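Phosphorylated carbohydrates phosphatase TM_1254 (Thermotoga maritima msb8, PDB 3KBB) hydrolyses phosphorylated sugars such as erythrose 4-phosphate, fructose 6-phosphate and mannose 6-phosphate as a divalent-metal-dependent phosphatase of the HAD-like superfamily. Local coordinates at residues 15-23 and 34-43; 76-85 and 116-124. All blocks are in the same frame, centred on the assembly; numbering follows the deposited sequence. Where two conformers were deposited one is given.

Interaction 1 of 2, residues 15-23 and 34-43; sequences TEPLYFEAY and YTEDLHRRIM
With CG of both F20 and H39 set anti to the backbone nitrogen (chi1 176° and 179°), the two rings meet where helices 19-23 and 36-42 cross, and the edge of F20 is directed at the face of the imidazole. The planes stand 76° apart in this T-shaped pair. F20 sets CA over that imidazole face, a CH-pi contact of 3.6 Å from CA to the H39 ring centroid. In the conformer described, M43 CG lies over the opposite face of H39. The rotation of the H39 ring is fixed by a hydrogen bond of 2.7 Å between H39 ND1 and Y34 OH. Y34 lies alongside Y23, with CE2 of Y34 3.5 Å from CB of Y23. The F20 and Y34 rings are near parallel but slid apart, with little overlap; F20, Y23, Y34 and H39 form one aromatic cluster. E36 folds over a face of F20, its CG 3.7 Å from the ring centroid. The same conformer of M43, a selenomethionine, brings CE to 3.6 Å from Y19 CD2 and places SE obliquely beside the Y19 and Y23 rings, a Met-aromatic contact with each. The hydroxyls of Y19 and Y23 bond outside the two segments, to K75 and E47. Helix 47-57 packs against Y19, Y23, Y34 and I42, while helix 64-82 meets L18 and A22, within the helical cap that accompanies the parallel sheet of the HAD core.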
# COMPACT_ATOMS: atom_id res chain seq x y z
N THR A 15 -3.72 -5.61 0.52
CA THR A 15 -4.98 -5.70 1.28
C THR A 15 -6.20 -5.66 0.38
O THR A 15 -7.27 -6.20 0.76
CB THR A 15 -5.13 -4.58 2.32
OG1 THR A 15 -5.10 -3.30 1.66
CG2 THR A 15 -4.02 -4.69 3.39
N GLU A 16 -6.05 -5.00 -0.78
CA GLU A 16 -7.21 -4.77 -1.67
C GLU A 16 -7.97 -6.06 -1.94
O GLU A 16 -9.20 -6.05 -1.86
CB GLU A 16 -6.82 -4.05 -2.97
CG GLU A 16 -8.03 -3.57 -3.84
CD GLU A 16 -8.53 -4.60 -4.86
OE1 GLU A 16 -7.84 -5.61 -5.11
OE2 GLU A 16 -9.64 -4.38 -5.41
N PRO A 17 -7.27 -7.17 -2.25
CA PRO A 17 -8.01 -8.41 -2.55
C PRO A 17 -8.81 -8.98 -1.36
O PRO A 17 -9.68 -9.83 -1.57
CB PRO A 17 -6.91 -9.40 -2.92
CG PRO A 17 -5.77 -8.58 -3.32
CD PRO A 17 -5.82 -7.38 -2.44
N LEU A 18 -8.50 -8.55 -0.15
CA LEU A 18 -9.23 -9.05 1.03
C LEU A 18 -10.43 -8.22 1.41
O LEU A 18 -11.13 -8.56 2.38
CB LEU A 18 -8.31 -9.14 2.24
CG LEU A 18 -7.05 -10.00 2.08
CD1 LEU A 18 -6.16 -9.89 3.30
CD2 LEU A 18 -7.43 -11.42 1.83
N TYR A 19 -10.66 -7.11 0.71
CA TYR A 19 -11.79 -6.26 1.04
C TYR A 19 -13.13 -6.97 0.84
O TYR A 19 -14.06 -6.75 1.61
CB TYR A 19 -11.74 -4.96 0.25
CG TYR A 19 -10.99 -3.91 1.01
CD1 TYR A 19 -9.63 -4.08 1.30
CD2 TYR A 19 -11.62 -2.76 1.46
CE1 TYR A 19 -8.92 -3.12 2.02
CE2 TYR A 19 -10.93 -1.80 2.20
CZ TYR A 19 -9.57 -1.99 2.45
OH TYR A 19 -8.89 -1.03 3.17
N PHE A 20 -13.22 -7.80 -0.21
CA PHE A 20 -14.47 -8.51 -0.45
C PHE A 20 -14.85 -9.35 0.76
O PHE A 20 -15.95 -9.21 1.29
CB PHE A 20 -14.44 -9.35 -1.74
CG PHE A 20 -15.70 -10.16 -1.92
CD1 PHE A 20 -16.88 -9.54 -2.34
CD2 PHE A 20 -15.72 -11.52 -1.61
CE1 PHE A 20 -18.07 -10.28 -2.48
CE2 PHE A 20 -16.89 -12.26 -1.74
CZ PHE A 20 -18.07 -11.63 -2.16
N GLU A 21 -13.93 -10.21 1.22
CA GLU A 21 -14.20 -11.03 2.39
C GLU A 21 -14.57 -10.22 3.66
O GLU A 21 -15.50 -10.59 4.39
CB GLU A 21 -13.05 -12.03 2.66
CG GLU A 21 -13.29 -12.93 3.84
CD GLU A 21 -14.60 -13.72 3.75
OE1 GLU A 21 -15.11 -13.93 2.61
OE2 GLU A 21 -15.08 -14.17 4.81
N ALA A 22 -13.86 -9.11 3.89
CA ALA A 22 -14.16 -8.25 5.04
C ALA A 22 -15.60 -7.70 4.94
O ALA A 22 -16.37 -7.78 5.92
CB ALA A 22 -13.17 -7.07 5.10
N TYR A 23 -15.96 -7.19 3.78
CA TYR A 23 -17.30 -6.60 3.59
C TYR A 23 -18.39 -7.68 3.54
O TYR A 23 -19.51 -7.48 4.02
CB TYR A 23 -17.37 -5.72 2.36
CG TYR A 23 -16.57 -4.43 2.43
CD1 TYR A 23 -15.89 -4.05 3.60
CD2 TYR A 23 -16.54 -3.56 1.35
CE1 TYR A 23 -15.14 -2.84 3.65
CE2 TYR A 23 -15.84 -2.37 1.40
CZ TYR A 23 -15.15 -2.02 2.54
OH TYR A 23 -14.45 -0.83 2.52
N TYR A 34 -24.06 -10.69 -0.02
CA TYR A 34 -23.20 -9.71 -0.64
C TYR A 34 -22.57 -10.32 -1.89
O TYR A 34 -22.12 -11.46 -1.85
CB TYR A 34 -22.10 -9.32 0.35
CG TYR A 34 -21.26 -8.13 -0.04
CD1 TYR A 34 -21.86 -6.93 -0.43
CD2 TYR A 34 -19.86 -8.19 0.00
CE1 TYR A 34 -21.08 -5.81 -0.77
CE2 TYR A 34 -19.07 -7.08 -0.35
CZ TYR A 34 -19.70 -5.90 -0.73
OH TYR A 34 -18.98 -4.79 -1.06
N THR A 35 -22.57 -9.57 -2.99
CA THR A 35 -22.07 -10.09 -4.28
C THR A 35 -20.76 -9.40 -4.70
O THR A 35 -20.50 -8.25 -4.33
CB THR A 35 -23.10 -9.92 -5.41
OG1 THR A 35 -23.28 -8.53 -5.70
CG2 THR A 35 -24.43 -10.57 -5.05
N GLU A 36 -19.95 -10.11 -5.49
CA GLU A 36 -18.74 -9.48 -6.08
C GLU A 36 -19.09 -8.37 -7.06
O GLU A 36 -18.38 -7.39 -7.14
CB GLU A 36 -17.80 -10.53 -6.70
CG GLU A 36 -17.28 -11.51 -5.67
CD GLU A 36 -15.81 -11.84 -5.83
OE1 GLU A 36 -15.25 -11.65 -6.94
OE2 GLU A 36 -15.20 -12.31 -4.84
N ASP A 37 -20.19 -8.52 -7.80
CA ASP A 37 -20.67 -7.48 -8.69
C ASP A 37 -20.93 -6.16 -7.97
O ASP A 37 -20.49 -5.11 -8.45
CB ASP A 37 -21.92 -7.94 -9.45
CG ASP A 37 -21.59 -8.84 -10.64
OD1 ASP A 37 -20.40 -9.19 -10.85
OD2 ASP A 37 -22.53 -9.20 -11.37
N LEU A 38 -21.60 -6.20 -6.81
CA LEU A 38 -21.77 -4.96 -6.03
C LEU A 38 -20.43 -4.49 -5.51
O LEU A 38 -20.12 -3.30 -5.52
CB LEU A 38 -22.75 -5.14 -4.85
CG LEU A 38 -22.92 -3.95 -3.87
CD1 LEU A 38 -23.34 -2.67 -4.58
CD2 LEU A 38 -23.95 -4.28 -2.80
N HIS A 39 -19.64 -5.44 -5.04
CA HIS A 39 -18.42 -5.11 -4.34
C HIS A 39 -17.44 -4.39 -5.27
O HIS A 39 -16.84 -3.40 -4.85
CB HIS A 39 -17.75 -6.35 -3.81
CG HIS A 39 -16.47 -6.04 -3.10
ND1 HIS A 39 -16.43 -5.41 -1.88
CD2 HIS A 39 -15.18 -6.26 -3.47
CE1 HIS A 39 -15.17 -5.25 -1.51
NE2 HIS A 39 -14.39 -5.76 -2.46
N ARG A 40 -17.32 -4.90 -6.50
CA ARG A 40 -16.47 -4.31 -7.56
C ARG A 40 -16.83 -2.83 -7.78
O ARG A 40 -15.95 -1.99 -8.04
CB ARG A 40 -16.71 -5.09 -8.85
CG ARG A 40 -15.95 -4.62 -10.10
CD ARG A 40 -15.88 -5.77 -11.12
NE ARG A 40 -15.29 -7.00 -10.54
CZ ARG A 40 -15.96 -8.12 -10.27
NH1 ARG A 40 -17.27 -8.21 -10.52
NH2 ARG A 40 -15.33 -9.16 -9.73
N ARG A 41 -18.12 -2.53 -7.67
CA ARG A 41 -18.55 -1.15 -7.85
C ARG A 41 -18.31 -0.31 -6.61
O ARG A 41 -17.85 0.84 -6.70
CB ARG A 41 -20.01 -1.10 -8.31
CG ARG A 41 -20.23 -1.84 -9.62
CD ARG A 41 -19.21 -1.38 -10.68
NE ARG A 41 -19.54 -1.94 -11.98
CZ ARG A 41 -19.00 -1.54 -13.12
NH1 ARG A 41 -18.09 -0.55 -13.13
NH2 ARG A 41 -19.37 -2.11 -14.25
N ILE A 42 -18.58 -0.89 -5.44
CA ILE A 42 -18.33 -0.23 -4.15
C ILE A 42 -16.85 0.18 -4.00
O ILE A 42 -16.53 1.19 -3.34
CB ILE A 42 -18.74 -1.15 -2.95
CG1 ILE A 42 -20.27 -1.31 -2.85
CG2 ILE A 42 -18.19 -0.60 -1.64
CD1 ILE A 42 -21.04 -0.01 -2.68
N MSE A 43 -15.98 -0.63 -4.61
CA MSE A 43 -14.54 -0.37 -4.49
C MSE A 43 -14.04 0.77 -5.40
O MSE A 43 -12.93 1.27 -5.19
CB MSE A 43 -13.72 -1.66 -4.68
CG MSE A 43 -13.87 -2.67 -3.54
SE MSE A 43 -13.32 -2.13 -1.71
CE MSE A 43 -11.38 -2.04 -2.05

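Interaction 2 of 2, residues 76-85 and 116-124; sequences KRVFSELLKE and ERLRRLDLE
L121 packs against the chain where it leaves helix 76-82: its CD2 lies 3.3 Å from the carbonyl oxygen of L83 and also touches CA of K84, so one methyl is pressed against backbone. Beside it, L83 directs CD2 at the aliphatic part of R117, in the conformer given 4.0 Å from CD of that arginine. Further along the same buried side, the guanidinium of this R117 conformer stands perpendicular to the F79 ring and approaches it obliquely, NE coming 4.2 Å from CD2 of F79. The R117 side chain is apolar along its stem and polar at its end, where NH2 forms a salt bridge with E113. M13 adds to the apolar side by touching both L83 and L121. The contact joins the last turns of a cap helix, 64-82, to helix 111-120, which follows strand 102-106 of the Rossmann-like HAD core; the two short helical segments run at 27° to each other. Helix 111-120 is closed by a Schellman motif in which D122 takes positive phi, and the chain then turns to bring L123 toward E85, whose carboxylate is paired with R90. On the exposed side the fit is looser and more polar. R120, bent at chi3 (-79°), lays its guanidinium over S80, with CB of S80 3.9 Å above one face near the rim. K76 curls round through bends at chi2 and chi4 to cross E116 at about a right angle. In the E116 conformer given, K76 NZ and E116 OE1 are within salt-bridge distance, but the detail of this pairing is doubtful.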
# COMPACT_ATOMS: atom_id res chain seq x y z
N LYS A 76 -10.02 -6.31 10.63
CA LYS A 76 -8.95 -6.78 11.52
C LYS A 76 -8.83 -8.28 11.48
O LYS A 76 -7.73 -8.82 11.36
CB LYS A 76 -9.20 -6.31 12.97
CG LYS A 76 -8.78 -4.86 13.25
CD LYS A 76 -7.25 -4.69 13.15
CE LYS A 76 -6.74 -3.56 14.04
NZ LYS A 76 -7.29 -2.23 13.67
N ARG A 77 -9.97 -8.96 11.57
CA ARG A 77 -10.04 -10.41 11.59
C ARG A 77 -9.56 -10.99 10.27
O ARG A 77 -8.73 -11.91 10.27
CB ARG A 77 -11.47 -10.87 11.84
CG ARG A 77 -11.98 -10.56 13.23
CD ARG A 77 -13.31 -11.25 13.48
NE ARG A 77 -14.15 -10.54 14.44
CZ ARG A 77 -14.06 -10.64 15.77
NH1 ARG A 77 -13.14 -11.42 16.33
NH2 ARG A 77 -14.89 -9.95 16.54
N VAL A 78 -10.09 -10.47 9.17
CA VAL A 78 -9.73 -10.93 7.85
C VAL A 78 -8.23 -10.71 7.61
O VAL A 78 -7.54 -11.63 7.16
CB VAL A 78 -10.60 -10.29 6.73
CG1 VAL A 78 -10.13 -10.71 5.34
CG2 VAL A 78 -12.08 -10.68 6.91
N PHE A 79 -7.73 -9.50 7.93
CA PHE A 79 -6.32 -9.16 7.64
C PHE A 79 -5.44 -10.03 8.51
O PHE A 79 -4.48 -10.66 8.03
CB PHE A 79 -6.02 -7.68 7.90
CG PHE A 79 -6.61 -6.74 6.87
CD1 PHE A 79 -7.44 -7.19 5.84
CD2 PHE A 79 -6.35 -5.38 6.95
CE1 PHE A 79 -7.99 -6.31 4.91
CE2 PHE A 79 -6.91 -4.49 6.03
CZ PHE A 79 -7.72 -4.95 5.01
N SER A 80 -5.80 -10.11 9.78
CA SER A 80 -5.08 -10.96 10.70
C SER A 80 -5.02 -12.40 10.19
O SER A 80 -3.96 -13.02 10.20
CB SER A 80 -5.70 -10.89 12.10
OG SER A 80 -5.30 -12.01 12.88
N GLU A 81 -6.15 -12.92 9.71
CA GLU A 81 -6.19 -14.30 9.23
C GLU A 81 -5.46 -14.49 7.90
O GLU A 81 -4.68 -15.45 7.73
CB GLU A 81 -7.64 -14.81 9.11
CG GLU A 81 -7.76 -16.35 9.00
CD GLU A 81 -9.08 -16.83 8.40
OE1 GLU A 81 -10.16 -16.26 8.73
OE2 GLU A 81 -9.04 -17.79 7.59
N LEU A 82 -5.67 -13.58 6.95
CA LEU A 82 -5.32 -13.88 5.56
C LEU A 82 -4.24 -13.00 4.92
O LEU A 82 -3.79 -13.29 3.81
CB LEU A 82 -6.57 -13.89 4.68
CG LEU A 82 -7.58 -15.03 4.91
CD1 LEU A 82 -8.89 -14.70 4.20
CD2 LEU A 82 -7.05 -16.38 4.45
N LEU A 83 -3.87 -11.90 5.59
CA LEU A 83 -2.88 -11.00 4.99
C LEU A 83 -1.51 -11.62 5.15
O LEU A 83 -1.11 -11.96 6.24
CB LEU A 83 -2.94 -9.60 5.60
CG LEU A 83 -2.10 -8.50 4.92
CD1 LEU A 83 -2.50 -8.31 3.44
CD2 LEU A 83 -2.25 -7.20 5.66
N LYS A 84 -0.81 -11.79 4.03
CA LYS A 84 0.52 -12.36 4.03
C LYS A 84 1.42 -11.43 3.22
O LYS A 84 0.95 -10.67 2.38
CB LYS A 84 0.50 -13.74 3.37
CG LYS A 84 -0.47 -14.73 4.00
CD LYS A 84 -0.05 -15.11 5.42
CE LYS A 84 -1.17 -15.84 6.15
NZ LYS A 84 -1.03 -15.64 7.62
N GLU A 85 2.71 -11.52 3.46
CA GLU A 85 3.67 -10.78 2.67
C GLU A 85 3.61 -11.26 1.22
O GLU A 85 3.28 -12.44 0.95
CB GLU A 85 5.07 -10.99 3.25
CG GLU A 85 5.57 -12.42 3.10
CD GLU A 85 6.64 -12.76 4.12
OE1 GLU A 85 6.29 -13.03 5.27
OE2 GLU A 85 7.83 -12.81 3.76
N GLU A 116 0.73 -1.89 12.82
CA GLU A 116 0.04 -3.13 13.24
C GLU A 116 0.25 -4.21 12.17
O GLU A 116 0.63 -5.36 12.44
CB GLU A 116 -1.46 -2.85 13.39
CG GLU A 116 -1.87 -1.96 14.56
CD GLU A 116 -3.38 -1.73 14.65
OE1 GLU A 116 -4.16 -2.50 14.03
OE2 GLU A 116 -3.80 -0.75 15.32
N ARG A 117 -0.02 -3.82 10.92
CA ARG A 117 0.13 -4.74 9.76
C ARG A 117 1.55 -5.22 9.61
O ARG A 117 1.82 -6.42 9.49
CB ARG A 117 -0.30 -4.07 8.46
CG ARG A 117 -1.79 -3.95 8.25
CD ARG A 117 -2.08 -3.42 6.85
NE ARG A 117 -3.26 -2.57 6.86
CZ ARG A 117 -3.55 -1.65 5.96
NH1 ARG A 117 -2.73 -1.41 4.93
NH2 ARG A 117 -4.67 -0.95 6.10
N LEU A 118 2.49 -4.28 9.61
CA LEU A 118 3.89 -4.63 9.41
C LEU A 118 4.38 -5.53 10.54
O LEU A 118 5.19 -6.43 10.31
CB LEU A 118 4.74 -3.37 9.38
CG LEU A 118 4.61 -2.48 8.14
CD1 LEU A 118 5.34 -1.19 8.42
CD2 LEU A 118 5.19 -3.21 6.92
N ARG A 119 3.94 -5.24 11.76
CA ARG A 119 4.37 -6.05 12.92
C ARG A 119 3.86 -7.48 12.81
O ARG A 119 4.63 -8.43 13.06
CB ARG A 119 3.95 -5.41 14.24
CG ARG A 119 4.71 -5.99 15.47
CD ARG A 119 4.41 -5.19 16.76
NE ARG A 119 5.34 -5.47 17.86
CZ ARG A 119 6.56 -4.91 17.98
NH1 ARG A 119 7.00 -4.05 17.07
NH2 ARG A 119 7.33 -5.22 19.01
N ARG A 120 2.60 -7.66 12.44
CA ARG A 120 2.00 -8.98 12.27
C ARG A 120 2.79 -9.77 11.23
O ARG A 120 2.93 -10.98 11.36
CB ARG A 120 0.56 -8.83 11.79
CG ARG A 120 -0.39 -9.96 12.15
CD ARG A 120 -1.86 -9.58 11.80
NE ARG A 120 -2.56 -8.70 12.74
CZ ARG A 120 -3.21 -7.58 12.40
NH1 ARG A 120 -3.23 -7.16 11.13
NH2 ARG A 120 -3.84 -6.85 13.32
N LEU A 121 3.33 -9.08 10.22
CA LEU A 121 4.04 -9.76 9.13
C LEU A 121 5.54 -9.81 9.37
O LEU A 121 6.27 -10.35 8.56
CB LEU A 121 3.72 -9.11 7.77
CG LEU A 121 2.27 -9.19 7.30
CD1 LEU A 121 2.14 -8.48 5.96
CD2 LEU A 121 1.78 -10.63 7.20
N ASP A 122 5.98 -9.27 10.50
CA ASP A 122 7.40 -9.19 10.84
C ASP A 122 8.26 -8.55 9.72
O ASP A 122 9.32 -9.06 9.37
CB ASP A 122 7.96 -10.59 11.22
CG ASP A 122 9.33 -10.51 11.83
OD1 ASP A 122 9.62 -9.52 12.53
OD2 ASP A 122 10.15 -11.43 11.59
N LEU A 123 7.76 -7.44 9.16
CA LEU A 123 8.49 -6.70 8.10
C LEU A 123 8.97 -5.36 8.64
O LEU A 123 9.77 -4.68 8.01
CB LEU A 123 7.59 -6.47 6.87
CG LEU A 123 7.07 -7.67 6.07
CD1 LEU A 123 6.08 -7.22 4.95
CD2 LEU A 123 8.21 -8.45 5.49
N GLU A 124 8.52 -5.01 9.85
CA GLU A 124 8.87 -3.73 10.43
C GLU A 124 10.36 -3.60 10.75
O GLU A 124 10.96 -2.55 10.61
CB GLU A 124 8.03 -3.56 11.68
CG GLU A 124 7.74 -2.16 12.05
CD GLU A 124 6.97 -2.16 13.33
OE1 GLU A 124 5.77 -2.51 13.27
OE2 GLU A 124 7.60 -1.87 14.38

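Interactions 1 and 2 follow one another along the chain, with centres about 19 Å apart, yet they touch through helix 64-82. F79, which meets R117 in interaction 2, places CZ 3.7 Å from CE1 of Y19 and 3.8 Å from CB of T15, while V78 CG2 packs 3.7 Å from CA of A22. Segment 15-23 is thus held between 34-43 and 76-85. Each contact has a side chain within about 11 Å of the probable nucleophile: E16 at about 11 Å and R117 at about 9 Å from the side chain of D7, assigned by similarity. A bound sulfate, probably from the crystallisation liquor, sits about 6 Å from the R117 side chain.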